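Local atomic coordinates of isocitrate dehydrogenase [NAD] subunit 2, mitochondrial (Saccharomyces cerevisiae, PDB entry 3BLX), a protein that serves as one of the two kinds of subunit in the octameric mitochondrial enzyme that oxidises isocitrate to 2-oxoglutarate and CO2 with NAD+, and also binds RNA. Residues S267-H272 against I276-H281; L253-S258 against G263-A268. One frame throughout, in Å; residues are numbered along the deposited sequence.

In the fold
Well before either contact, the chain has laid down strands 82-85 and 109-117, which flank the hairpin of contact 1. Helix 244-258 then runs out, and seven residues, 259-265, lead from the end of the helix to strand 266-271; contact 2 closes this connection, Ser255 reaching Thr265. The strand continues straight into contact 1, where a tight turn brings 276-281 back against 267-272. The two loops follow one another, sharing Ser267 and Ala268. They also touch, since Val280 and Ala279 pack on the backbone oxygen of Thr265. Together they tie helix 244-258 to neighbouring strands of the central mixed sheet.

Contact 1 (S267-H272 against I276-H281); sequences SANIGH and IFEAVH
Ser267 and Glu278 face each other across two antiparallel strands whose axes come within 4.8 Å at 161°. Glu278 N donates to Ser267 O at 3.0 Å and nearly straight, whereas the return bond from Ser267 N to Glu278 O is weak and bent. Two residues on, Asn269 and Ile276 form the next hydrogen-bonded pair: Asn269 N meets Ile276 O at 2.8 Å, with the donor nearly in line with the C=O bond, and Ile276 N bonds back to Asn269 O. Between them lies the non-hydrogen-bonded pair Ala268 and Phe277. Here the small methyl CB of Ala268 sits 3.7 Å from Phe277 CE1, leaving room for the ring, which also touches Met305 of helix 296-309.

The other face carries Ser267, Asn269, Glu278 and Ile276, the last of them turned away toward strand 82-85, and is more polar. Glu278 CB sets out on this face, and a chi1 of 52° puts CG between the backbone N and carbonyl carbon, 3.4 Å from Ser267 OG. Beyond CG the chain is extended and carries CD to 3.8 Å from Asn269 ND2. At the tip OE2 lies 3.0 Å from the same ND2, the carboxylate and amide planes 60° apart, while OE1 makes a salt bridge to Lys85. Asn269 OD1 in turn accepts a hydrogen bond from Asn112, so the amide suits a place between polar groups. With an alanine in place of Glu278, Lys85 would probably lose this charged mate and a gap would open beside Ser267 OG. Val280 CG1 closes the end of the face against Ser267 CB, at 3.5 Å. This is a beta hairpin within the central sheet, close to Arg104 and Arg114, which by similarity bind the substrate.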
ATOM      1  N   SER B 267      30.211  15.532 -38.757  1.00 27.69           N
ATOM      2  CA  SER B 267      30.822  15.469 -37.456  1.00 35.44           C
ATOM      3  C   SER B 267      32.095  14.659 -37.544  1.00 46.83           C
ATOM      4  O   SER B 267      32.225  13.761 -38.384  1.00 42.11           O
ATOM      5  CB  SER B 267      29.863  14.871 -36.414  1.00 53.22           C
ATOM      6  OG  SER B 267      30.065  13.478 -36.238  1.00 62.57           O
ATOM      7  N   ALA B 268      33.039  15.000 -36.680  1.00 40.16           N
ATOM      8  CA  ALA B 268      34.305  14.327 -36.654  1.00 35.62           C
ATOM      9  C   ALA B 268      34.568  13.863 -35.231  1.00 51.59           C
ATOM     10  O   ALA B 268      34.275  14.569 -34.267  1.00 44.49           O
ATOM     11  CB  ALA B 268      35.373  15.248 -37.112  1.00 25.22           C
ATOM     12  N   ASN B 269      35.108  12.662 -35.104  1.00 46.15           N
ATOM     13  CA  ASN B 269      35.492  12.139 -33.816  1.00 32.89           C
ATOM     14  C   ASN B 269      36.971  11.891 -33.796  1.00 30.01           C
ATOM     15  O   ASN B 269      37.438  10.951 -34.393  1.00 44.12           O
ATOM     16  CB  ASN B 269      34.713  10.868 -33.539  1.00 44.57           C
ATOM     17  CG  ASN B 269      33.278  11.152 -33.194  1.00 38.91           C
ATOM     18  OD1 ASN B 269      32.972  11.509 -32.068  1.00 47.52           O
ATOM     19  ND2 ASN B 269      32.394  11.028 -34.166  1.00 37.81           N
ATOM     20  N   ILE B 270      37.712  12.760 -33.126  1.00 36.47           N
ATOM     21  CA  ILE B 270      39.159  12.741 -33.248  1.00 40.20           C
ATOM     22  C   ILE B 270      39.797  12.003 -32.089  1.00 45.94           C
ATOM     23  O   ILE B 270      39.489  12.289 -30.935  1.00 50.75           O
ATOM     24  CB  ILE B 270      39.747  14.174 -33.356  1.00 46.97           C
ATOM     25  CG1 ILE B 270      39.598  14.704 -34.786  1.00 40.70           C
ATOM     26  CG2 ILE B 270      41.204  14.187 -32.993  1.00 41.10           C
ATOM     27  CD1 ILE B 270      38.171  14.896 -35.227  1.00 35.28           C
ATOM     28  N   GLY B 271      40.660  11.035 -32.405  1.00 36.10           N
ATOM     29  CA  GLY B 271      41.492  10.387 -31.409  1.00 44.78           C
ATOM     30  C   GLY B 271      42.969  10.682 -31.597  1.00 46.11           C
ATOM     31  O   GLY B 271      43.354  11.338 -32.552  1.00 55.23           O
ATOM     32  N   HIS B 272      43.800  10.177 -30.690  1.00 66.74           N
ATOM     33  CA  HIS B 272      45.237  10.428 -30.746  1.00 78.31           C
ATOM     34  C   HIS B 272      45.843   9.971 -32.073  1.00 92.43           C
ATOM     35  O   HIS B 272      46.734  10.637 -32.624  1.00 88.40           O
ATOM     36  CB  HIS B 272      45.960   9.779 -29.557  1.00 78.47           C
ATOM     37  CG  HIS B 272      45.940  10.609 -28.303  1.00111.88           C
ATOM     38  ND1 HIS B 272      46.691  11.758 -28.156  1.00 99.13           N
ATOM     39  CD2 HIS B 272      45.269  10.448 -27.133  1.00 96.64           C
ATOM     40  CE1 HIS B 272      46.481  12.268 -26.954  1.00 96.48           C
ATOM     41  NE2 HIS B 272      45.625  11.491 -26.312  1.00103.67           N
ATOM     42  N   ILE B 276      37.300   9.101 -36.772  1.00 37.12           N
ATOM     43  CA  ILE B 276      36.145   8.600 -37.485  1.00 32.79           C
ATOM     44  C   ILE B 276      35.246   9.758 -37.847  1.00 36.09           C
ATOM     45  O   ILE B 276      35.097  10.679 -37.066  1.00 49.59           O
ATOM     46  CB  ILE B 276      35.399   7.606 -36.612  1.00 36.56           C
ATOM     47  CG1 ILE B 276      36.326   6.431 -36.293  1.00 36.92           C
ATOM     48  CG2 ILE B 276      34.130   7.159 -37.279  1.00 36.87           C
ATOM     49  CD1 ILE B 276      35.645   5.271 -35.618  1.00 44.95           C
ATOM     50  N   PHE B 277      34.660   9.720 -39.039  1.00 41.44           N
ATOM     51  CA  PHE B 277      33.886  10.838 -39.560  1.00 34.76           C
ATOM     52  C   PHE B 277      32.539  10.337 -39.951  1.00 34.14           C
ATOM     53  O   PHE B 277      32.437   9.305 -40.592  1.00 38.27           O
ATOM     54  CB  PHE B 277      34.597  11.444 -40.771  1.00 37.28           C
ATOM     55  CG  PHE B 277      35.942  12.007 -40.445  1.00 30.19           C
ATOM     56  CD1 PHE B 277      36.117  13.377 -40.272  1.00 38.18           C
ATOM     57  CD2 PHE B 277      37.035  11.164 -40.260  1.00 38.47           C
ATOM     58  CE1 PHE B 277      37.376  13.908 -39.951  1.00 46.11           C
ATOM     59  CE2 PHE B 277      38.308  11.684 -39.933  1.00 45.53           C
ATOM     60  CZ  PHE B 277      38.477  13.056 -39.786  1.00 41.91           C
ATOM     61  N   GLU B 278      31.493  11.052 -39.565  1.00 45.45           N
ATOM     62  CA  GLU B 278      30.144  10.531 -39.729  1.00 33.27           C
ATOM     63  C   GLU B 278      29.115  11.620 -39.830  1.00 46.28           C
ATOM     64  O   GLU B 278      29.308  12.714 -39.317  1.00 48.03           O
ATOM     65  CB  GLU B 278      29.781   9.624 -38.551  1.00 41.69           C
ATOM     66  CG  GLU B 278      29.998  10.224 -37.162  1.00 61.23           C
ATOM     67  CD  GLU B 278      29.477   9.333 -36.002  1.00 88.93           C
ATOM     68  OE1 GLU B 278      28.582   8.482 -36.216  1.00 62.32           O
ATOM     69  OE2 GLU B 278      29.962   9.496 -34.858  1.00 92.22           O
ATOM     70  N   ALA B 279      28.008  11.311 -40.492  1.00 37.18           N
ATOM     71  CA  ALA B 279      26.837  12.154 -40.393  1.00 43.92           C
ATOM     72  C   ALA B 279      26.193  11.865 -39.036  1.00 50.70           C
ATOM     73  O   ALA B 279      26.450  10.824 -38.451  1.00 43.32           O
ATOM     74  CB  ALA B 279      25.883  11.847 -41.513  1.00 35.65           C
ATOM     75  N   VAL B 280      25.362  12.773 -38.538  1.00 43.51           N
ATOM     76  CA  VAL B 280      24.759  12.575 -37.232  1.00 48.99           C
ATOM     77  C   VAL B 280      23.265  12.308 -37.304  1.00 52.70           C
ATOM     78  O   VAL B 280      22.611  12.187 -36.272  1.00 44.11           O
ATOM     79  CB  VAL B 280      25.025  13.761 -36.273  1.00 36.58           C
ATOM     80  CG1 VAL B 280      26.502  14.071 -36.227  1.00 54.84           C
ATOM     81  CG2 VAL B 280      24.261  14.988 -36.706  1.00 35.22           C
ATOM     82  N   HIS B 281      22.715  12.224 -38.511  1.00 47.96           N
ATOM     83  CA  HIS B 281      21.296  11.898 -38.641  1.00 47.18           C
ATOM     84  C   HIS B 281      21.095  10.411 -38.475  1.00 46.77           C
ATOM     85  O   HIS B 281      22.069   9.664 -38.383  1.00 46.16           O
ATOM     86  CB  HIS B 281      20.750  12.327 -39.997  1.00 56.22           C
ATOM     87  CG  HIS B 281      21.580  11.864 -41.152  1.00 56.47           C
ATOM     88  ND1 HIS B 281      21.654  10.543 -41.531  1.00 48.60           N
ATOM     89  CD2 HIS B 281      22.375  12.545 -42.010  1.00 57.29           C
ATOM     90  CE1 HIS B 281      22.463  10.430 -42.570  1.00 59.69           C
ATOM     91  NE2 HIS B 281      22.912  11.629 -42.883  1.00 51.30           N
TER

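Contact 2 (L253-S258 against G263-A268); sequences LNSGLS and GLTPSA
Ser255, on the last turns of helix 244-258, and Thr265, in the loop just before strand 266-271, bring their CA atoms to 6.8 Å, each directing its CB toward the other segment. What joins them is a single hydrogen bond between hydroxyls: Ser255 OG and Thr265 OG1 lie 3.0 Å apart, and either could be the donor. Both oxygens sit anti to their own carbonyl carbons (chi1 -69° for Ser255), beside the backbone N. In Ser255 this also brings OG near Ser251 O, one turn earlier in the helix, with which it makes a weak hydrogen bond. Thr265 adds a methyl, CG2, 3.5 Å from Ser255 OG, so its branched side chain offers a polar and an apolar arm to the same neighbour. Short hydroxyl side chains suit this buried spot, where each can pair with the other while filling little space. One turn on, Ser258 OG makes a weak bond to Ser255 O. Arg114 of strand 109-117, which by similarity binds the substrate, touches both side chains, placing the hydroxyl pair beside the probable substrate pocket. Pro266 rests on helix 296-309, while Leu253 and Leu257 pack on Ile246 and Val224 of a neighbouring subunit 1.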
ATOM      1  N   LEU B 253      21.645  22.658 -30.938  1.00 33.11           N
ATOM      2  CA  LEU B 253      21.122  24.000 -31.091  1.00 31.39           C
ATOM      3  C   LEU B 253      21.789  24.713 -32.282  1.00 28.43           C
ATOM      4  O   LEU B 253      21.147  25.434 -33.018  1.00 23.55           O
ATOM      5  CB  LEU B 253      21.357  24.765 -29.792  1.00 31.98           C
ATOM      6  CG  LEU B 253      20.888  26.191 -29.633  1.00 26.83           C
ATOM      7  CD1 LEU B 253      20.604  26.480 -28.182  1.00 40.07           C
ATOM      8  CD2 LEU B 253      21.944  27.103 -30.139  1.00 34.33           C
ATOM      9  N   ASN B 254      23.079  24.495 -32.466  1.00 25.40           N
ATOM     10  CA  ASN B 254      23.782  25.027 -33.624  1.00 37.58           C
ATOM     11  C   ASN B 254      23.200  24.495 -34.938  1.00 37.21           C
ATOM     12  O   ASN B 254      22.995  25.232 -35.895  1.00 45.61           O
ATOM     13  CB  ASN B 254      25.300  24.755 -33.523  1.00 28.35           C
ATOM     14  CG  ASN B 254      25.968  25.550 -32.397  1.00 32.43           C
ATOM     15  OD1 ASN B 254      25.358  26.458 -31.812  1.00 29.64           O
ATOM     16  ND2 ASN B 254      27.224  25.219 -32.096  1.00 25.67           N
ATOM     17  N   SER B 255      22.920  23.204 -34.975  1.00 37.60           N
ATOM     18  CA  SER B 255      22.356  22.594 -36.165  1.00 42.47           C
ATOM     19  C   SER B 255      20.935  23.090 -36.423  1.00 39.47           C
ATOM     20  O   SER B 255      20.466  23.107 -37.562  1.00 38.15           O
ATOM     21  CB  SER B 255      22.413  21.062 -36.068  1.00 29.45           C
ATOM     22  OG  SER B 255      23.760  20.616 -36.142  1.00 38.02           O
ATOM     23  N   GLY B 256      20.246  23.494 -35.365  1.00 40.53           N
ATOM     24  CA  GLY B 256      18.929  24.099 -35.502  1.00 26.82           C
ATOM     25  C   GLY B 256      19.040  25.493 -36.108  1.00 42.98           C
ATOM     26  O   GLY B 256      18.119  25.970 -36.775  1.00 34.72           O
ATOM     27  N   LEU B 257      20.178  26.150 -35.885  1.00 36.20           N
ATOM     28  CA  LEU B 257      20.378  27.473 -36.427  1.00 40.42           C
ATOM     29  C   LEU B 257      20.718  27.368 -37.909  1.00 40.10           C
ATOM     30  O   LEU B 257      20.189  28.098 -38.733  1.00 43.58           O
ATOM     31  CB  LEU B 257      21.479  28.209 -35.668  1.00 29.95           C
ATOM     32  CG  LEU B 257      21.066  28.636 -34.260  1.00 32.71           C
ATOM     33  CD1 LEU B 257      22.228  29.232 -33.477  1.00 14.46           C
ATOM     34  CD2 LEU B 257      19.889  29.579 -34.325  1.00 22.81           C
ATOM     35  N   SER B 258      21.584  26.433 -38.245  1.00 29.11           N
ATOM     36  CA  SER B 258      22.071  26.328 -39.609  1.00 37.17           C
ATOM     37  C   SER B 258      21.058  25.722 -40.573  1.00 44.70           C
ATOM     38  O   SER B 258      21.000  26.121 -41.730  1.00 54.57           O
ATOM     39  CB  SER B 258      23.404  25.572 -39.658  1.00 35.12           C
ATOM     40  OG  SER B 258      23.229  24.228 -39.281  1.00 33.47           O
ATOM     41  N   GLY B 263      19.936  17.022 -40.428  1.00 36.57           N
ATOM     42  CA  GLY B 263      19.986  16.476 -41.771  1.00 38.39           C
ATOM     43  C   GLY B 263      21.207  16.815 -42.602  1.00 46.63           C
ATOM     44  O   GLY B 263      21.626  16.027 -43.448  1.00 50.90           O
ATOM     45  N   LEU B 264      21.787  17.986 -42.363  1.00 39.90           N
ATOM     46  CA  LEU B 264      22.898  18.425 -43.181  1.00 41.54           C
ATOM     47  C   LEU B 264      24.193  18.543 -42.385  1.00 49.03           C
ATOM     48  O   LEU B 264      25.133  19.225 -42.802  1.00 59.14           O
ATOM     49  CB  LEU B 264      22.558  19.756 -43.871  1.00 46.29           C
ATOM     50  CG  LEU B 264      21.133  19.822 -44.422  1.00 61.51           C
ATOM     51  CD1 LEU B 264      20.793  21.220 -44.894  1.00 52.88           C
ATOM     52  CD2 LEU B 264      20.933  18.795 -45.529  1.00 53.16           C
ATOM     53  N   THR B 265      24.253  17.856 -41.255  1.00 47.84           N
ATOM     54  CA  THR B 265      25.342  18.066 -40.315  1.00 41.33           C
ATOM     55  C   THR B 265      26.400  16.964 -40.304  1.00 48.04           C
ATOM     56  O   THR B 265      26.099  15.781 -40.069  1.00 46.29           O
ATOM     57  CB  THR B 265      24.799  18.252 -38.893  1.00 59.04           C
ATOM     58  OG1 THR B 265      23.832  19.311 -38.882  1.00 66.39           O
ATOM     59  CG2 THR B 265      25.936  18.583 -37.941  1.00 45.43           C
ATOM     60  N   PRO B 266      27.650  17.359 -40.556  1.00 35.16           N
ATOM     61  CA  PRO B 266      28.865  16.544 -40.503  1.00 31.64           C
ATOM     62  C   PRO B 266      29.404  16.535 -39.081  1.00 41.55           C
ATOM     63  O   PRO B 266      29.098  17.446 -38.300  1.00 32.52           O
ATOM     64  CB  PRO B 266      29.860  17.316 -41.383  1.00 25.11           C
ATOM     65  CG  PRO B 266      29.181  18.588 -41.759  1.00 36.18           C
ATOM     66  CD  PRO B 266      27.933  18.740 -40.964  1.00 31.06           C
ATOM     67  N   SER B 267      30.211  15.532 -38.757  1.00 27.69           N
ATOM     68  CA  SER B 267      30.822  15.469 -37.456  1.00 35.44           C
ATOM     69  C   SER B 267      32.095  14.659 -37.544  1.00 46.83           C
ATOM     70  O   SER B 267      32.225  13.761 -38.384  1.00 42.11           O
ATOM     71  CB  SER B 267      29.863  14.871 -36.414  1.00 53.22           C
ATOM     72  OG  SER B 267      30.065  13.478 -36.238  1.00 62.57           O
ATOM     73  N   ALA B 268      33.039  15.000 -36.680  1.00 40.16           N
ATOM     74  CA  ALA B 268      34.305  14.327 -36.654  1.00 35.62           C
ATOM     75  C   ALA B 268      34.568  13.863 -35.231  1.00 51.59           C
ATOM     76  O   ALA B 268      34.275  14.569 -34.267  1.00 44.49           O
ATOM     77  CB  ALA B 268      35.373  15.248 -37.112  1.00 25.22           C
TER